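L-glyceraldehyde 3-phosphate reductase (Clostridium beijerinckii, PDB 6HG6) binds NADPH at the mouth of a TIM barrel and probably reduces aldehydes such as furfural, as a member of the aldo-keto reductase family. Local coordinates at residues H59-A63 and N64-P68; S38-Y42 and N43-E47; T318-E321 and L322-D326; R274-T277 and L278-A282. All coordinates share one frame; numbering follows the deposited sequence.

Contact 1: residues H59-A63 and N64-P68. With NDP (NADPH dihydro-nicotinamide-adenine-dinucleotide phosphate), chain B; EDO (1,2-ethanediol), chain F.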
loop_
_atom_site.group_PDB
_atom_site.type_symbol
_atom_site.label_atom_id
_atom_site.label_comp_id
_atom_site.label_asym_id
_atom_site.label_seq_id
_atom_site.Cartn_x
_atom_site.Cartn_y
_atom_site.Cartn_z
ATOM N N HIS A 59 -7.081 -5.452 -4.112
ATOM C CA HIS A 59 -6.046 -5.544 -3.066
ATOM C C HIS A 59 -6.413 -4.633 -1.906
ATOM O O HIS A 59 -6.588 -3.425 -2.129
ATOM C CB HIS A 59 -4.675 -5.285 -3.647
ATOM C CG HIS A 59 -3.615 -5.244 -2.617
ATOM N ND1 HIS A 59 -3.644 -6.108 -1.503
ATOM C CD2 HIS A 59 -2.475 -4.527 -2.523
ATOM C CE1 HIS A 59 -2.567 -5.854 -0.763
ATOM N NE2 HIS A 59 -1.820 -4.927 -1.379
ATOM N N PHE A 60 -6.585 -5.250 -0.741
ATOM C CA PHE A 60 -6.843 -4.606 0.557
ATOM C C PHE A 60 -5.595 -4.786 1.410
ATOM O O PHE A 60 -5.174 -5.934 1.659
ATOM C CB PHE A 60 -8.110 -5.164 1.212
ATOM C CG PHE A 60 -9.340 -4.782 0.442
ATOM C CD1 PHE A 60 -9.763 -5.571 -0.608
ATOM C CD2 PHE A 60 -10.026 -3.609 0.701
ATOM C CE1 PHE A 60 -10.869 -5.210 -1.360
ATOM C CE2 PHE A 60 -11.131 -3.238 -0.055
ATOM C CZ PHE A 60 -11.566 -4.051 -1.074
ATOM N N ASP A 61 -5.035 -3.664 1.844
ATOM C CA ASP A 61 -3.765 -3.652 2.609
ATOM C C ASP A 61 -4.064 -3.328 4.065
ATOM O O ASP A 61 -4.681 -2.300 4.369
ATOM C CB ASP A 61 -2.787 -2.636 2.008
ATOM C CG ASP A 61 -1.444 -2.615 2.695
ATOM O OD1 ASP A 61 -0.661 -3.604 2.535
ATOM O OD2 ASP A 61 -1.254 -1.671 3.517
ATOM N N LEU A 62 -3.637 -4.220 4.937
ATOM C CA LEU A 62 -3.732 -4.055 6.392
ATOM C C LEU A 62 -2.362 -4.231 7.013
ATOM O O LEU A 62 -1.362 -4.520 6.316
ATOM C CB LEU A 62 -4.722 -5.082 6.930
ATOM C CG LEU A 62 -6.144 -4.848 6.468
ATOM C CD1 LEU A 62 -6.425 -5.726 5.242
ATOM C CD2 LEU A 62 -7.095 -5.138 7.588
ATOM N N ALA A 63 -2.327 -4.009 8.310
ATOM C CA ALA A 63 -1.177 -4.256 9.179
ATOM C C ALA A 63 -1.792 -4.593 10.531
ATOM O O ALA A 63 -2.942 -4.176 10.838
ATOM C CB ALA A 63 -0.244 -3.075 9.331
ATOM N N ASN A 64 -1.008 -5.287 11.321
ATOM C CA ASN A 64 -1.465 -5.670 12.668
ATOM C C ASN A 64 -1.988 -4.439 13.416
ATOM O O ASN A 64 -3.065 -4.535 14.046
ATOM C CB ASN A 64 -0.395 -6.441 13.444
ATOM C CG ASN A 64 0.948 -5.769 13.628
ATOM O OD1 ASN A 64 1.164 -4.612 13.219
ATOM N ND2 ASN A 64 1.843 -6.509 14.280
ATOM N N ASN A 65 -1.256 -3.337 13.386
ATOM C CA ASN A 65 -1.486 -2.205 14.298
ATOM C C ASN A 65 -2.404 -1.137 13.704
ATOM O O ASN A 65 -2.609 -0.125 14.412
ATOM C CB ASN A 65 -0.175 -1.633 14.834
ATOM C CG ASN A 65 0.650 -0.894 13.815
ATOM O OD1 ASN A 65 0.248 -0.747 12.661
ATOM N ND2 ASN A 65 1.822 -0.449 14.241
ATOM N N TYR A 66 -3.035 -1.378 12.550
ATOM C CA TYR A 66 -3.994 -0.396 11.993
ATOM C C TYR A 66 -5.235 -0.298 12.861
ATOM O O TYR A 66 -5.767 -1.336 13.358
ATOM C CB TYR A 66 -4.392 -0.729 10.561
ATOM C CG TYR A 66 -3.292 -0.594 9.553
ATOM C CD1 TYR A 66 -2.063 -0.043 9.878
ATOM C CD2 TYR A 66 -3.549 -0.817 8.212
ATOM C CE1 TYR A 66 -1.083 0.176 8.922
ATOM C CE2 TYR A 66 -2.562 -0.648 7.251
ATOM C CZ TYR A 66 -1.314 -0.152 7.602
ATOM O OH TYR A 66 -0.298 0.004 6.669
ATOM N N GLY A 67 -5.687 0.937 13.052
ATOM C CA GLY A 67 -6.869 1.297 13.848
ATOM C C GLY A 67 -7.037 2.815 13.792
ATOM O O GLY A 67 -7.185 3.373 12.714
ATOM N N PRO A 68 -6.931 3.545 14.911
ATOM C CA PRO A 68 -6.679 2.958 16.200
ATOM C C PRO A 68 -7.821 2.158 16.785
ATOM O O PRO A 68 -8.978 2.482 16.573
ATOM C CB PRO A 68 -6.358 4.132 17.145
ATOM C CG PRO A 68 -7.120 5.253 16.515
ATOM C CD PRO A 68 -6.981 5.002 15.024
HETATM P PA NDP B . -3.174 8.769 0.734
HETATM O O1A NDP B . -1.888 9.523 0.661
HETATM O O2A NDP B . -3.898 8.220 -0.454
HETATM O O5B NDP B . -4.218 9.569 1.660
HETATM C C5B NDP B . -5.552 9.030 1.859
HETATM C C4B NDP B . -6.451 10.110 2.401
HETATM O O4B NDP B . -6.413 11.232 1.481
HETATM C C3B NDP B . -7.939 9.763 2.549
HETATM O O3B NDP B . -8.264 9.172 3.804
HETATM C C2B NDP B . -8.578 11.137 2.397
HETATM O O2B NDP B . -8.424 11.811 3.642
HETATM C C1B NDP B . -7.697 11.787 1.336
HETATM N N9A NDP B . -8.103 11.566 -0.047
HETATM C C8A NDP B . -8.106 10.379 -0.738
HETATM N N7A NDP B . -8.469 10.505 -1.990
HETATM C C5A NDP B . -8.721 11.861 -2.139
HETATM C C6A NDP B . -9.141 12.633 -3.240
HETATM N N6A NDP B . -9.390 12.124 -4.444
HETATM N N1A NDP B . -9.287 13.971 -3.052
HETATM C C2A NDP B . -9.033 14.475 -1.836
HETATM N N3A NDP B . -8.627 13.849 -0.734
HETATM C C4A NDP B . -8.486 12.529 -0.951
HETATM O O3 NDP B . -2.901 7.443 1.619
HETATM P PN NDP B . -2.634 7.142 3.168
HETATM O O1N NDP B . -3.967 7.058 3.835
HETATM O O2N NDP B . -1.575 8.036 3.727
HETATM O O5D NDP B . -2.014 5.657 3.055
HETATM C C5D NDP B . -2.690 4.709 2.190
HETATM C C4D NDP B . -2.390 3.306 2.663
HETATM O O4D NDP B . -0.972 3.075 2.593
HETATM C C3D NDP B . -2.718 2.991 4.121
HETATM O O3D NDP B . -4.111 2.766 4.283
HETATM C C2D NDP B . -1.849 1.744 4.325
HETATM O O2D NDP B . -2.480 0.617 3.775
HETATM C C1D NDP B . -0.586 2.094 3.544
HETATM N N1N NDP B . 0.480 2.652 4.414
HETATM C C2N NDP B . 1.613 1.916 4.658
HETATM C C3N NDP B . 2.500 2.237 5.649
HETATM C C7N NDP B . 3.715 1.371 5.855
HETATM O O7N NDP B . 3.859 0.312 5.215
HETATM N N7N NDP B . 4.597 1.780 6.766
HETATM C C4N NDP B . 2.198 3.457 6.478
HETATM C C5N NDP B . 1.071 4.282 5.997
HETATM C C6N NDP B . 0.332 3.907 4.976
HETATM P P2B NDP B . -9.574 12.868 4.058
HETATM O O1X NDP B . -10.928 12.541 3.461
HETATM O O2X NDP B . -9.597 12.806 5.578
HETATM O O3X NDP B . -9.006 14.178 3.532
HETATM C C1 EDO F . -9.944 4.925 12.660
HETATM O O1 EDO F . -11.299 4.826 12.448
HETATM C C2 EDO F . -9.315 6.012 11.906
HETATM O O2 EDO F . -7.982 5.684 11.624
#
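A63 and Y66 are the ends of a type I beta turn that reverses the chain just beyond barrel strand 59-61, on the rim of a TIM barrel where NADPH lies. Y66 N donates to A63 O over 3.3 Å, nearly straight at 167° but from above the carbonyl plane. The same turn lays the phenol ring beneath A63, whose CB sits over one face in a CH-pi contact, 3.5 Å from the ring centroid. N64, the second residue of the turn, is fixed by hydrogen bonds from ND2 to S119 OG and Y115 OH. Y66 CG stands anti to its carbonyl carbon (chi1 -67°), which sends the ring back along the strand, with D61 O at its edge. D61, Y66, K97 and H138 fit the Asp-Tyr-Lys-His tetrad of aldo-keto reductases: K97 NZ makes a salt bridge with D61 OD2 and a hydrogen bond with Y66 OH. D61 OD2 also accepts from NADPH O2D at 2.6 Å, while Y66 OH lies 3.3 Å from NADPH C2D.

Contact 2: residues S38-Y42 and N43-E47. With EDO (1,2-ethanediol), chain E.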
loop_
_atom_site.group_PDB
_atom_site.type_symbol
_atom_site.label_atom_id
_atom_site.label_comp_id
_atom_site.label_asym_id
_atom_site.label_seq_id
_atom_site.Cartn_x
_atom_site.Cartn_y
_atom_site.Cartn_z
ATOM N N SER A 38 -11.619 1.480 15.772
ATOM C CA SER A 38 -12.628 1.275 16.828
ATOM C C SER A 38 -13.755 2.288 16.722
ATOM O O SER A 38 -14.883 1.942 17.105
ATOM C CB SER A 38 -11.968 1.375 18.161
ATOM O OG SER A 38 -10.887 0.515 18.258
ATOM N N ASN A 39 -13.423 3.525 16.346
ATOM C CA ASN A 39 -14.363 4.680 16.310
ATOM C C ASN A 39 -15.053 4.817 14.948
ATOM O O ASN A 39 -15.917 5.675 14.851
ATOM C CB ASN A 39 -13.637 5.988 16.618
ATOM C CG ASN A 39 -13.211 6.057 18.066
ATOM O OD1 ASN A 39 -14.036 5.863 18.953
ATOM N ND2 ASN A 39 -11.925 6.292 18.288
ATOM N N ALA A 40 -14.710 3.982 13.968
ATOM C CA ALA A 40 -15.254 4.048 12.591
ATOM C C ALA A 40 -16.685 3.492 12.555
ATOM O O ALA A 40 -17.064 2.670 13.383
ATOM C CB ALA A 40 -14.345 3.323 11.636
ATOM N N ASP A 41 -17.486 4.012 11.645
ATOM C CA ASP A 41 -18.872 3.557 11.430
ATOM C C ASP A 41 -18.804 2.301 10.554
ATOM O O ASP A 41 -18.199 2.367 9.460
ATOM C CB ASP A 41 -19.674 4.634 10.718
ATOM C CG ASP A 41 -21.076 4.170 10.384
ATOM O OD1 ASP A 41 -21.918 4.057 11.334
ATOM O OD2 ASP A 41 -21.322 3.925 9.185
ATOM N N TYR A 42 -19.436 1.224 10.984
ATOM C CA TYR A 42 -19.376 -0.080 10.285
ATOM C C TYR A 42 -20.003 -0.004 8.878
ATOM O O TYR A 42 -19.422 -0.578 7.934
ATOM C CB TYR A 42 -20.008 -1.169 11.140
ATOM C CG TYR A 42 -19.826 -2.512 10.496
ATOM C CD1 TYR A 42 -18.561 -3.041 10.338
ATOM C CD2 TYR A 42 -20.903 -3.209 9.981
ATOM C CE1 TYR A 42 -18.368 -4.265 9.725
ATOM C CE2 TYR A 42 -20.730 -4.431 9.356
ATOM C CZ TYR A 42 -19.458 -4.961 9.232
ATOM O OH TYR A 42 -19.262 -6.169 8.614
ATOM N N ASN A 43 -21.170 0.611 8.741
ATOM C CA ASN A 43 -21.824 0.772 7.408
ATOM C C ASN A 43 -20.912 1.562 6.453
ATOM O O ASN A 43 -20.839 1.162 5.272
ATOM C CB ASN A 43 -23.244 1.312 7.524
ATOM C CG ASN A 43 -24.195 0.292 8.125
ATOM O OD1 ASN A 43 -25.136 0.653 8.835
ATOM N ND2 ASN A 43 -23.969 -0.985 7.869
ATOM N N ASN A 44 -20.180 2.583 6.926
ATOM C CA ASN A 44 -19.257 3.346 6.050
ATOM C C ASN A 44 -18.085 2.446 5.639
ATOM O O ASN A 44 -17.703 2.500 4.473
ATOM C CB ASN A 44 -18.718 4.629 6.668
ATOM C CG ASN A 44 -18.032 5.494 5.628
ATOM O OD1 ASN A 44 -18.649 5.948 4.658
ATOM N ND2 ASN A 44 -16.739 5.718 5.798
ATOM N N MET A 45 -17.509 1.666 6.562
ATOM C CA MET A 45 -16.357 0.790 6.222
ATOM C C MET A 45 -16.789 -0.209 5.151
ATOM O O MET A 45 -16.012 -0.427 4.214
ATOM C CB MET A 45 -15.869 -0.005 7.435
ATOM C CG MET A 45 -15.316 0.889 8.504
ATOM S SD MET A 45 -14.632 -0.113 9.857
ATOM C CE MET A 45 -15.975 -0.093 11.027
ATOM N N LYS A 46 -17.949 -0.837 5.328
ATOM C CA LYS A 46 -18.482 -1.794 4.321
ATOM C C LYS A 46 -18.602 -1.103 2.981
ATOM O O LYS A 46 -18.125 -1.672 2.001
ATOM C CB LYS A 46 -19.857 -2.350 4.681
ATOM C CG LYS A 46 -19.843 -3.531 5.628
ATOM C CD LYS A 46 -21.184 -3.815 6.237
ATOM C CE LYS A 46 -22.320 -3.890 5.255
ATOM N NZ LYS A 46 -23.637 -3.836 5.938
ATOM N N GLU A 47 -19.224 0.075 2.943
ATOM C CA GLU A 47 -19.455 0.803 1.675
ATOM C C GLU A 47 -18.123 1.145 1.039
ATOM O O GLU A 47 -18.034 1.100 -0.207
ATOM C CB GLU A 47 -20.340 2.035 1.881
ATOM C CG GLU A 47 -21.753 1.633 2.162
ATOM C CD GLU A 47 -22.395 0.771 1.077
ATOM O OE1 GLU A 47 -22.216 1.109 -0.118
ATOM O OE2 GLU A 47 -23.064 -0.253 1.429
HETATM C C1 EDO E . -17.670 -1.049 14.089
HETATM O O1 EDO E . -17.680 -2.442 13.821
HETATM C C2 EDO E . -16.687 -0.653 15.126
HETATM O O2 EDO E . -15.529 0.002 14.629
HETATM O O HOH W 1 -22.786 1.374 11.206
#
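D41 caps helix 42-54 from the N-cap position: its OD2 accepts from N44 N at 2.9 Å, met on the anti side and 27° out of the carboxylate plane. Carrying CG anti to the backbone N (chi1 176°) swings that carboxylate under the first turn. Just behind it, M45 N donates to D41 O, and K46 N to Y42 O, starting the regular helical ladder. The tight part is the face toward helix 72-85. Here the Y42 ring takes K46 CG over one face in a CH-pi contact, and chi1 (-84°) with an extended chi2 brings K46 CD to 3.2 Å from Y42 CE2, a tight approach. M45 crosses the tyrosine at about a right angle and brings its CE to the ring edge, 4.0 Å from Y42 CD1; the same methyl meets A40 CB at 3.8 Å. R79 of helix 72-85 adds a cation-pi partner for Y42, and N76 touches M45. The other side is loose and wet. N43 is exposed, and its backbone NH, which the cap geometry misses, is answered by solvent: one water accepts from N43 N at 3.0 Å and donates to D41 OD1 at 2.8 Å.

Contact 3: residues T318-E321 and L322-D326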
loop_
_atom_site.group_PDB
_atom_site.type_symbol
_atom_site.label_atom_id
_atom_site.label_comp_id
_atom_site.label_asym_id
_atom_site.label_seq_id
_atom_site.Cartn_x
_atom_site.Cartn_y
_atom_site.Cartn_z
ATOM N N THR A 318 4.433 14.436 -20.024
ATOM C CA THR A 318 5.400 15.034 -20.986
ATOM C C THR A 318 6.706 15.257 -20.193
ATOM O O THR A 318 6.633 15.495 -18.876
ATOM C CB THR A 318 4.867 16.331 -21.608
ATOM O OG1 THR A 318 4.746 17.437 -20.650
ATOM C CG2 THR A 318 3.533 16.129 -22.299
ATOM N N ASP A 319 7.851 15.342 -20.935
ATOM C CA ASP A 319 9.163 15.664 -20.299
ATOM C C ASP A 319 9.030 17.064 -19.651
ATOM O O ASP A 319 9.564 17.258 -18.531
ATOM C CB ASP A 319 10.318 15.509 -21.305
ATOM C CG ASP A 319 10.581 14.068 -21.754
ATOM O OD1 ASP A 319 10.292 13.146 -20.988
ATOM O OD2 ASP A 319 11.051 13.875 -22.897
ATOM N N GLU A 320 8.171 17.917 -20.213
ATOM C CA GLU A 320 7.971 19.299 -19.665
ATOM C C GLU A 320 7.227 19.233 -18.287
ATOM O O GLU A 320 7.616 20.126 -17.319
ATOM C CB GLU A 320 7.173 20.205 -20.590
ATOM C CG GLU A 320 7.049 21.614 -20.049
ATOM C CD GLU A 320 6.395 22.560 -21.041
ATOM O OE1 GLU A 320 5.350 22.124 -21.566
ATOM O OE2 GLU A 320 6.934 23.690 -21.325
ATOM N N GLU A 321 6.136 18.394 -18.255
ATOM C CA GLU A 321 5.364 18.305 -16.989
ATOM C C GLU A 321 6.308 17.820 -15.902
ATOM O O GLU A 321 6.243 18.354 -14.777
ATOM C CB GLU A 321 4.162 17.369 -17.101
ATOM C CG GLU A 321 3.031 17.946 -17.909
ATOM C CD GLU A 321 1.915 16.978 -18.267
ATOM O OE1 GLU A 321 2.173 15.805 -18.399
ATOM O OE2 GLU A 321 0.795 17.437 -18.465
ATOM N N LEU A 322 7.087 16.778 -16.214
ATOM C CA LEU A 322 7.994 16.131 -15.256
ATOM C C LEU A 322 9.079 17.091 -14.770
ATOM O O LEU A 322 9.292 17.131 -13.562
ATOM C CB LEU A 322 8.606 14.886 -15.890
ATOM C CG LEU A 322 7.637 13.719 -16.127
ATOM C CD1 LEU A 322 8.410 12.465 -16.464
ATOM C CD2 LEU A 322 6.706 13.484 -14.945
ATOM N N MET A 323 9.754 17.828 -15.656
ATOM C CA MET A 323 10.834 18.730 -15.189
ATOM C C MET A 323 10.214 19.869 -14.358
ATOM O O MET A 323 10.930 20.381 -13.411
ATOM C CB MET A 323 11.627 19.298 -16.361
ATOM C CG MET A 323 10.945 20.449 -16.974
ATOM S SD MET A 323 11.666 22.071 -16.662
ATOM C CE MET A 323 12.610 21.821 -15.167
ATOM N N MET A 324 8.937 20.241 -14.640
ATOM C CA MET A 324 8.267 21.310 -13.861
ATOM C C MET A 324 7.918 20.775 -12.466
ATOM O O MET A 324 8.132 21.475 -11.463
ATOM C CB MET A 324 6.996 21.781 -14.563
ATOM C CG MET A 324 7.329 22.629 -15.771
ATOM S SD MET A 324 5.596 22.877 -16.658
ATOM C CE MET A 324 5.251 24.424 -15.433
ATOM N N ILE A 325 7.396 19.557 -12.416
ATOM C CA ILE A 325 6.989 18.933 -11.130
ATOM C C ILE A 325 8.234 18.762 -10.233
ATOM O O ILE A 325 8.150 18.813 -8.970
ATOM C CB ILE A 325 6.275 17.600 -11.366
ATOM C CG1 ILE A 325 4.882 17.845 -11.942
ATOM C CG2 ILE A 325 6.230 16.835 -10.069
ATOM C CD1 ILE A 325 4.219 16.598 -12.474
ATOM N N ASP A 326 9.342 18.340 -10.852
ATOM C CA ASP A 326 10.624 18.203 -10.118
ATOM C C ASP A 326 11.136 19.575 -9.649
ATOM O O ASP A 326 11.481 19.728 -8.456
ATOM C CB ASP A 326 11.681 17.537 -10.984
ATOM C CG ASP A 326 11.474 16.037 -11.101
ATOM O OD1 ASP A 326 10.527 15.461 -10.394
ATOM O OD2 ASP A 326 12.270 15.429 -11.859
#
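T318 O accepts from L322 N at 3.0 Å, nearly along the C=O axis, and starts an i to i+4 ladder that runs on through D319 O with M323 N and E321 O with I325 N. The rung from M324 N to E320 O is the most bent, at 142°, with the donor tilted from the carbonyl plane. T318 is the N-cap of helix 319-329 and forms a capping box with E321: E321 N donates to T318 OG1 at 2.9 Å, and T318 N returns a bond of 3.1 Å to E321 OE1, arriving from above the carboxylate plane. An extended glutamate chain beyond CG gives the reach for this second bond.

The remaining side chains mostly lie against carbonyls one turn back. L322 CG rests 3.4 Å from T318 O, and I325 CG1 3.2 Å from E321 O, while both residues turn to W285 of helix 278-286. E320 and M324 lie side by side, pointing the same way, and M324 also touches I270 of helix 258-273. M323 holds CG between its backbone N and carbonyl carbon (chi1 81°), which brings M323 CG to 3.4 Å from E320 O.

E321 OE1 also makes a salt bridge with R274, so one oxygen serves both the cap and a neighbouring loop; a negative charge at this helix start would probably be favourable to the helix dipole as well.

Contact 4: residues R274-T277 and L278-A282. With NDP (NADPH dihydro-nicotinamide-adenine-dinucleotide phosphate), chain B.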
loop_
_atom_site.group_PDB
_atom_site.type_symbol
_atom_site.label_atom_id
_atom_site.label_comp_id
_atom_site.label_asym_id
_atom_site.label_seq_id
_atom_site.Cartn_x
_atom_site.Cartn_y
_atom_site.Cartn_z
ATOM N N ARG A 274 -3.945 19.186 -17.287
ATOM C CA ARG A 274 -4.096 17.741 -17.617
ATOM C C ARG A 274 -5.554 17.280 -17.466
ATOM O O ARG A 274 -5.797 16.121 -17.730
ATOM C CB ARG A 274 -3.258 16.876 -16.666
ATOM C CG ARG A 274 -1.761 17.009 -16.869
ATOM C CD ARG A 274 -0.994 16.341 -15.768
ATOM N NE ARG A 274 -1.283 14.931 -15.619
ATOM C CZ ARG A 274 -0.746 13.960 -16.327
ATOM N NH1 ARG A 274 0.092 14.227 -17.307
ATOM N NH2 ARG A 274 -1.089 12.722 -16.075
ATOM N N GLY A 275 -6.480 18.124 -17.010
ATOM C CA GLY A 275 -7.878 17.722 -16.773
ATOM C C GLY A 275 -7.995 16.883 -15.517
ATOM O O GLY A 275 -8.917 16.089 -15.438
ATOM N N GLN A 276 -7.067 17.033 -14.567
ATOM C CA GLN A 276 -7.052 16.273 -13.305
ATOM C C GLN A 276 -7.098 17.211 -12.091
ATOM O O GLN A 276 -6.625 18.363 -12.186
ATOM C CB GLN A 276 -5.746 15.483 -13.197
ATOM C CG GLN A 276 -5.571 14.368 -14.229
ATOM C CD GLN A 276 -4.412 13.467 -13.870
ATOM O OE1 GLN A 276 -3.254 13.878 -13.886
ATOM N NE2 GLN A 276 -4.707 12.213 -13.543
ATOM N N THR A 277 -7.592 16.700 -10.960
ATOM C CA THR A 277 -7.392 17.348 -9.646
ATOM C C THR A 277 -5.919 17.126 -9.276
ATOM O O THR A 277 -5.286 16.191 -9.847
ATOM C CB THR A 277 -8.296 16.732 -8.570
ATOM O OG1 THR A 277 -7.975 15.344 -8.507
ATOM C CG2 THR A 277 -9.774 16.949 -8.825
ATOM N N LEU A 278 -5.403 17.902 -8.321
ATOM C CA LEU A 278 -4.026 17.711 -7.801
ATOM C C LEU A 278 -3.888 16.280 -7.273
ATOM O O LEU A 278 -2.916 15.591 -7.642
ATOM C CB LEU A 278 -3.716 18.765 -6.736
ATOM C CG LEU A 278 -2.346 18.617 -6.075
ATOM C CD1 LEU A 278 -1.248 18.475 -7.120
ATOM C CD2 LEU A 278 -2.056 19.811 -5.180
ATOM N N ALA A 279 -4.846 15.797 -6.476
ATOM C CA ALA A 279 -4.824 14.424 -5.927
ATOM C C ALA A 279 -4.684 13.423 -7.069
ATOM O O ALA A 279 -3.843 12.489 -6.966
ATOM C CB ALA A 279 -6.073 14.122 -5.132
ATOM N N GLN A 280 -5.488 13.595 -8.117
ATOM C CA GLN A 280 -5.458 12.664 -9.269
ATOM C C GLN A 280 -4.078 12.703 -9.932
ATOM O O GLN A 280 -3.552 11.628 -10.223
ATOM C CB GLN A 280 -6.548 12.980 -10.272
ATOM C CG GLN A 280 -7.912 12.480 -9.841
ATOM C CD GLN A 280 -8.944 12.888 -10.862
ATOM O OE1 GLN A 280 -8.903 13.992 -11.395
ATOM N NE2 GLN A 280 -9.777 11.921 -11.227
ATOM N N MET A 281 -3.485 13.889 -10.102
ATOM C CA MET A 281 -2.160 13.964 -10.758
ATOM C C MET A 281 -1.110 13.322 -9.850
ATOM O O MET A 281 -0.189 12.659 -10.358
ATOM C CB MET A 281 -1.740 15.395 -11.044
ATOM C CG MET A 281 -0.449 15.421 -11.791
ATOM S SD MET A 281 0.066 17.075 -12.251
ATOM C CE MET A 281 0.721 17.660 -10.683
ATOM N N ALA A 282 -1.233 13.518 -8.535
ATOM C CA ALA A 282 -0.280 12.964 -7.558
ATOM C C ALA A 282 -0.299 11.435 -7.660
ATOM O O ALA A 282 0.783 10.837 -7.542
ATOM C CB ALA A 282 -0.603 13.457 -6.158
HETATM P PA NDP B . -3.174 8.769 0.734
HETATM O O1A NDP B . -1.888 9.523 0.661
HETATM O O2A NDP B . -3.898 8.220 -0.454
HETATM O O5B NDP B . -4.218 9.569 1.660
HETATM C C5B NDP B . -5.552 9.030 1.859
HETATM C C4B NDP B . -6.451 10.110 2.401
HETATM O O4B NDP B . -6.413 11.232 1.481
HETATM C C3B NDP B . -7.939 9.763 2.549
HETATM O O3B NDP B . -8.264 9.172 3.804
HETATM C C2B NDP B . -8.578 11.137 2.397
HETATM O O2B NDP B . -8.424 11.811 3.642
HETATM C C1B NDP B . -7.697 11.787 1.336
HETATM N N9A NDP B . -8.103 11.566 -0.047
HETATM C C8A NDP B . -8.106 10.379 -0.738
HETATM N N7A NDP B . -8.469 10.505 -1.990
HETATM C C5A NDP B . -8.721 11.861 -2.139
HETATM C C6A NDP B . -9.141 12.633 -3.240
HETATM N N6A NDP B . -9.390 12.124 -4.444
HETATM N N1A NDP B . -9.287 13.971 -3.052
HETATM C C2A NDP B . -9.033 14.475 -1.836
HETATM N N3A NDP B . -8.627 13.849 -0.734
HETATM C C4A NDP B . -8.486 12.529 -0.951
HETATM O O3 NDP B . -2.901 7.443 1.619
HETATM P PN NDP B . -2.634 7.142 3.168
HETATM O O1N NDP B . -3.967 7.058 3.835
HETATM O O2N NDP B . -1.575 8.036 3.727
HETATM O O5D NDP B . -2.014 5.657 3.055
HETATM C C5D NDP B . -2.690 4.709 2.190
HETATM C C4D NDP B . -2.390 3.306 2.663
HETATM O O4D NDP B . -0.972 3.075 2.593
HETATM C C3D NDP B . -2.718 2.991 4.121
HETATM O O3D NDP B . -4.111 2.766 4.283
HETATM C C2D NDP B . -1.849 1.744 4.325
HETATM O O2D NDP B . -2.480 0.617 3.775
HETATM C C1D NDP B . -0.586 2.094 3.544
HETATM N N1N NDP B . 0.480 2.652 4.414
HETATM C C2N NDP B . 1.613 1.916 4.658
HETATM C C3N NDP B . 2.500 2.237 5.649
HETATM C C7N NDP B . 3.715 1.371 5.855
HETATM O O7N NDP B . 3.859 0.312 5.215
HETATM N N7N NDP B . 4.597 1.780 6.766
HETATM C C4N NDP B . 2.198 3.457 6.478
HETATM C C5N NDP B . 1.071 4.282 5.997
HETATM C C6N NDP B . 0.332 3.907 4.976
HETATM P P2B NDP B . -9.574 12.868 4.058
HETATM O O1X NDP B . -10.928 12.541 3.461
HETATM O O2X NDP B . -9.597 12.806 5.578
HETATM O O3X NDP B . -9.006 14.178 3.532
HETATM O O HOH W 2 -10.571 15.096 -12.997
#
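T277 and Q280 cross obliquely at the start of helix 278-286 and bond reciprocally. T277 N lies in the plane of the Q280 side-chain amide and donates to a lone pair of Q280 OE1 at 3.0 Å, nearly straight at 168°, while Q280 N donates to T277 OG1 at 3.1 Å. The threonine hydroxyl sits between its own backbone N and carbonyl carbon (chi1 59°), facing the first turn, with Q280 CG 3.2 Å from T277 OG1. A water donates to both Q280 OE1 and G275 O, tying the amide to the preceding bend.

A second group packs against the next position of the helix. R274 grips Q276 side-on, its two nitrogens reaching OE1 in the guanidinium plane and from the same face of the amide. R274 NE gives Q276 OE1 a short, straight bond of 2.8 Å; that from R274 NH2 to Q276 OE1 is longer, 3.3 Å, more bent, and comes from well above the amide plane. Both chains cross M281 at about a right angle: Q276 OE1 lies 3.3 Å from M281 CA, and R274 CD touches M281 SD at 3.7 Å. F317 adds a cation-pi partner for R274.

E307, an NADPH-binding residue, bonds to T277 OG1 through OE2 and to Q280 NE2 through its backbone O, and A279 CB lies 3.8 Å from adenine N1A. Together this is a Schellman end at G275 followed, after Q276, by a capping box, a compact helix-to-helix turn beside the adenine end of the NADPH site.

From the N terminus the order is contact 2, contact 1, contact 4, contact 3. Each is local, lying within one continuous run of chain, so they follow in series and none nests or crosses. Contact 2 starts helix 42-54 and contact 1 leaves the next barrel strand, 59-61; their loops meet where S38 N lies 2.9 Å from P68 O, a probable hydrogen bond. Contact 4 turns helix 258-273 into helix 278-286, and contact 3 opens the last helix, 319-329. That pair is joined by the R274 NH1 to E321 OE1 salt bridge at 2.8 Å and by M281 packing on I325. Contacts 1 and 4, about 16 Å apart between nearest atoms, both touch NADPH.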